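Local atomic coordinates of Vpx protein (Simian immunodeficiency virus, PDB entry 4Z8L), a protein that binds zinc and probably stimulates viral gene expression and delays or arrests infected cells in the G2 phase of the cell cycle. Residues R46-C51 against Y68-L73. Residues are numbered along the deposited sequence; the frame is centred on the assembly and turned at random.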
ATOM      1  N   ARG B  46     -15.684 -10.096   9.020  1.00 49.03           N
ATOM      2  CA  ARG B  46     -16.164  -8.877   9.675  1.00 47.13           C
ATOM      3  C   ARG B  46     -16.247  -7.755   8.680  1.00 38.61           C
ATOM      4  O   ARG B  46     -17.210  -6.990   8.667  1.00 42.96           O
ATOM      5  CB  ARG B  46     -15.231  -8.433  10.806  1.00 50.62           C
ATOM      6  CG  ARG B  46     -15.848  -8.480  12.174  1.00 73.14           C
ATOM      7  CD  ARG B  46     -16.855  -7.358  12.419  1.00 80.03           C
ATOM      8  NE  ARG B  46     -17.602  -7.606  13.651  1.00100.72           N
ATOM      9  CZ  ARG B  46     -17.157  -7.367  14.880  1.00 89.26           C
ATOM     10  NH1 ARG B  46     -15.952  -6.850  15.075  1.00 97.80           N
ATOM     11  NH2 ARG B  46     -17.924  -7.651  15.923  1.00 85.14           N
ATOM     12  N   LEU B  47     -15.252  -7.697   7.807  1.00 40.34           N
ATOM     13  CA  LEU B  47     -15.276  -6.727   6.743  1.00 54.02           C
ATOM     14  C   LEU B  47     -16.410  -7.104   5.819  1.00 48.08           C
ATOM     15  O   LEU B  47     -17.371  -6.341   5.646  1.00 54.27           O
ATOM     16  CB  LEU B  47     -13.943  -6.712   5.997  1.00 60.16           C
ATOM     17  CG  LEU B  47     -12.881  -5.759   6.541  1.00 55.38           C
ATOM     18  CD1 LEU B  47     -11.671  -5.744   5.629  1.00 65.54           C
ATOM     19  CD2 LEU B  47     -13.459  -4.363   6.694  1.00 55.59           C
ATOM     20  N   TRP B  48     -16.334  -8.330   5.309  1.00 41.98           N
ATOM     21  CA  TRP B  48     -17.292  -8.808   4.326  1.00 40.71           C
ATOM     22  C   TRP B  48     -18.717  -8.613   4.791  1.00 44.41           C
ATOM     23  O   TRP B  48     -19.505  -7.910   4.147  1.00 41.06           O
ATOM     24  CB  TRP B  48     -17.049 -10.283   4.017  1.00 48.66           C
ATOM     25  CG  TRP B  48     -18.132 -10.858   3.190  1.00 51.85           C
ATOM     26  CD1 TRP B  48     -19.252 -11.499   3.632  1.00 39.67           C
ATOM     27  CD2 TRP B  48     -18.245 -10.784   1.769  1.00 59.19           C
ATOM     28  NE1 TRP B  48     -20.040 -11.860   2.569  1.00 61.08           N
ATOM     29  CE2 TRP B  48     -19.444 -11.429   1.411  1.00 55.99           C
ATOM     30  CE3 TRP B  48     -17.441 -10.246   0.760  1.00 64.48           C
ATOM     31  CZ2 TRP B  48     -19.858 -11.553   0.093  1.00 58.39           C
ATOM     32  CZ3 TRP B  48     -17.852 -10.370  -0.549  1.00 61.51           C
ATOM     33  CH2 TRP B  48     -19.049 -11.022  -0.871  1.00 74.50           C
ATOM     34  N   ASN B  49     -19.009  -9.164   5.961  1.00 46.78           N
ATOM     35  CA  ASN B  49     -20.343  -9.081   6.515  1.00 44.69           C
ATOM     36  C   ASN B  49     -20.761  -7.630   6.634  1.00 52.79           C
ATOM     37  O   ASN B  49     -21.829  -7.255   6.148  1.00 52.01           O
ATOM     38  CB  ASN B  49     -20.415  -9.775   7.873  1.00 26.84           C
ATOM     39  CG  ASN B  49     -20.275 -11.281   7.762  1.00 42.09           C
ATOM     40  OD1 ASN B  49     -20.564 -11.870   6.720  1.00 43.86           O
ATOM     41  ND2 ASN B  49     -19.825 -11.914   8.840  1.00 41.95           N
ATOM     42  N   THR B  50     -19.895  -6.795   7.206  1.00 46.47           N
ATOM     43  CA  THR B  50     -20.289  -5.412   7.417  1.00 43.49           C
ATOM     44  C   THR B  50     -20.647  -4.786   6.084  1.00 42.37           C
ATOM     45  O   THR B  50     -21.680  -4.122   5.966  1.00 53.48           O
ATOM     46  CB  THR B  50     -19.193  -4.582   8.107  1.00 45.26           C
ATOM     47  OG1 THR B  50     -17.906  -4.984   7.621  1.00 61.94           O
ATOM     48  CG2 THR B  50     -19.242  -4.788   9.613  1.00 42.06           C
ATOM     49  N   CYS B  51     -19.859  -5.085   5.056  1.00 39.36           N
ATOM     50  CA  CYS B  51     -20.126  -4.485   3.759  1.00 53.63           C
ATOM     51  C   CYS B  51     -21.472  -4.957   3.236  1.00 29.99           C
ATOM     52  O   CYS B  51     -22.302  -4.139   2.829  1.00 44.41           O
ATOM     53  CB  CYS B  51     -19.011  -4.811   2.767  1.00 53.73           C
ATOM     54  SG  CYS B  51     -17.579  -3.720   2.910  1.00 42.64           S
ATOM     55  N   TYR B  68     -17.484  -4.653  -4.386  1.00 37.87           N
ATOM     56  CA  TYR B  68     -16.474  -3.754  -4.930  1.00 36.86           C
ATOM     57  C   TYR B  68     -15.834  -2.915  -3.831  1.00 28.79           C
ATOM     58  O   TYR B  68     -14.612  -2.772  -3.776  1.00 32.43           O
ATOM     59  CB  TYR B  68     -17.082  -2.853  -6.005  1.00 35.46           C
ATOM     60  CG  TYR B  68     -16.118  -1.827  -6.551  1.00 40.67           C
ATOM     61  CD1 TYR B  68     -15.005  -2.209  -7.288  1.00 27.59           C
ATOM     62  CD2 TYR B  68     -16.324  -0.471  -6.331  1.00 40.29           C
ATOM     63  CE1 TYR B  68     -14.121  -1.268  -7.785  1.00 27.30           C
ATOM     64  CE2 TYR B  68     -15.451   0.474  -6.825  1.00 25.80           C
ATOM     65  CZ  TYR B  68     -14.351   0.071  -7.551  1.00 28.98           C
ATOM     66  OH  TYR B  68     -13.479   1.017  -8.038  1.00 43.22           O
ATOM     67  N   ARG B  69     -16.667  -2.359  -2.958  1.00 27.75           N
ATOM     68  CA  ARG B  69     -16.174  -1.562  -1.840  1.00 26.79           C
ATOM     69  C   ARG B  69     -15.374  -2.427  -0.861  1.00 28.54           C
ATOM     70  O   ARG B  69     -14.368  -1.977  -0.290  1.00 30.20           O
ATOM     71  CB  ARG B  69     -17.338  -0.876  -1.127  1.00 30.06           C
ATOM     72  CG  ARG B  69     -18.075   0.137  -1.989  1.00 19.47           C
ATOM     73  CD  ARG B  69     -17.186   1.321  -2.342  1.00 28.65           C
ATOM     74  NE  ARG B  69     -16.676   2.000  -1.155  1.00 23.09           N
ATOM     75  CZ  ARG B  69     -17.255   3.056  -0.592  1.00 28.96           C
ATOM     76  NH1 ARG B  69     -18.368   3.561  -1.109  1.00 27.03           N
ATOM     77  NH2 ARG B  69     -16.721   3.610   0.487  1.00 28.69           N
ATOM     78  N   TYR B  70     -15.821  -3.669  -0.685  1.00 31.49           N
ATOM     79  CA  TYR B  70     -15.078  -4.653   0.099  1.00 28.41           C
ATOM     80  C   TYR B  70     -13.698  -4.869  -0.504  1.00 25.52           C
ATOM     81  O   TYR B  70     -12.680  -4.840   0.199  1.00 39.15           O
ATOM     82  CB  TYR B  70     -15.837  -5.981   0.157  1.00 50.50           C
ATOM     83  CG  TYR B  70     -15.013  -7.138   0.680  1.00 49.67           C
ATOM     84  CD1 TYR B  70     -14.771  -7.287   2.038  1.00 38.86           C
ATOM     85  CD2 TYR B  70     -14.469  -8.076  -0.190  1.00 45.99           C
ATOM     86  CE1 TYR B  70     -14.015  -8.341   2.517  1.00 47.33           C
ATOM     87  CE2 TYR B  70     -13.712  -9.131   0.279  1.00 40.39           C
ATOM     88  CZ  TYR B  70     -13.489  -9.260   1.634  1.00 44.55           C
ATOM     89  OH  TYR B  70     -12.736 -10.311   2.107  1.00 36.24           O
ATOM     90  N   LEU B  71     -13.687  -5.075  -1.819  1.00 30.97           N
ATOM     91  CA  LEU B  71     -12.462  -5.266  -2.584  1.00 32.03           C
ATOM     92  C   LEU B  71     -11.487  -4.124  -2.353  1.00 23.50           C
ATOM     93  O   LEU B  71     -10.321  -4.347  -2.034  1.00 27.98           O
ATOM     94  CB  LEU B  71     -12.790  -5.382  -4.076  1.00 33.32           C
ATOM     95  CG  LEU B  71     -11.641  -5.270  -5.083  1.00 31.82           C
ATOM     96  CD1 LEU B  71     -10.710  -6.462  -5.006  1.00 31.38           C
ATOM     97  CD2 LEU B  71     -12.181  -5.100  -6.494  1.00 23.92           C
ATOM     98  N   LEU B  72     -11.985  -2.903  -2.514  1.00 25.98           N
ATOM     99  CA  LEU B  72     -11.205  -1.692  -2.283  1.00 30.04           C
ATOM    100  C   LEU B  72     -10.584  -1.661  -0.887  1.00 31.80           C
ATOM    101  O   LEU B  72      -9.355  -1.516  -0.734  1.00 32.09           O
ATOM    102  CB  LEU B  72     -12.091  -0.459  -2.486  1.00 24.13           C
ATOM    103  CG  LEU B  72     -12.071   0.228  -3.855  1.00 32.47           C
ATOM    104  CD1 LEU B  72     -11.994  -0.787  -4.982  1.00 37.71           C
ATOM    105  CD2 LEU B  72     -13.302   1.108  -4.015  1.00 27.49           C
ATOM    106  N   LEU B  73     -11.438  -1.809   0.126  1.00 29.15           N
ATOM    107  CA  LEU B  73     -10.974  -1.801   1.509  1.00 19.92           C
ATOM    108  C   LEU B  73      -9.849  -2.800   1.717  1.00 24.46           C
ATOM    109  O   LEU B  73      -8.824  -2.481   2.320  1.00 31.96           O
ATOM    110  CB  LEU B  73     -12.113  -2.121   2.475  1.00 33.54           C
ATOM    111  CG  LEU B  73     -13.188  -1.060   2.698  1.00 33.10           C
ATOM    112  CD1 LEU B  73     -14.050  -1.422   3.894  1.00 30.80           C
ATOM    113  CD2 LEU B  73     -12.572   0.313   2.866  1.00 36.93           C
TER
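Leu47 meets helix 63-84 at two points. Its CB sits against the rim of the Tyr70 ring, near the ring plane, 3.8 Å from Tyr70 CE1, while its branch CD2 reaches Leu73 CD1 at 4.1 Å. One residue on, Trp48 approaches the same tyrosine from over a face. With Trp48 CG anti to the backbone N (chi1 171°), the indole crosses the tyrosine side chain at about a right angle and turns the edge of its six-membered ring onto Tyr70. Trp48 CE3 lies over the middle of the phenol ring, 3.8 Å from Tyr70 CD2, and the planes meet at 86° in a T-shaped stack. The main chain of Trp48 also packs on the ring, its N 3.6 Å from Tyr70 CE1, so that the phenol is met at its rim by Leu47 and over one face by Trp48. These neighbours belong to two antiparallel helices of the three-helix Vpr/Vpx fold, whose local axes come within 9.6 Å at 148°. Helix 21-35 also packs on Tyr70: Leu28 touches its side chain and Asn32 OD1 hydrogen-bonds its hydroxyl, which satisfies that polar end within the buried core. Further along, Cys51 directs its sulfur at the opposing backbone, with SG 3.9 Å from Tyr70 CA. No hydrogen bond links the two segments. Apolar side chains of another protein's chain pack on Leu47, Cys51 and Leu73.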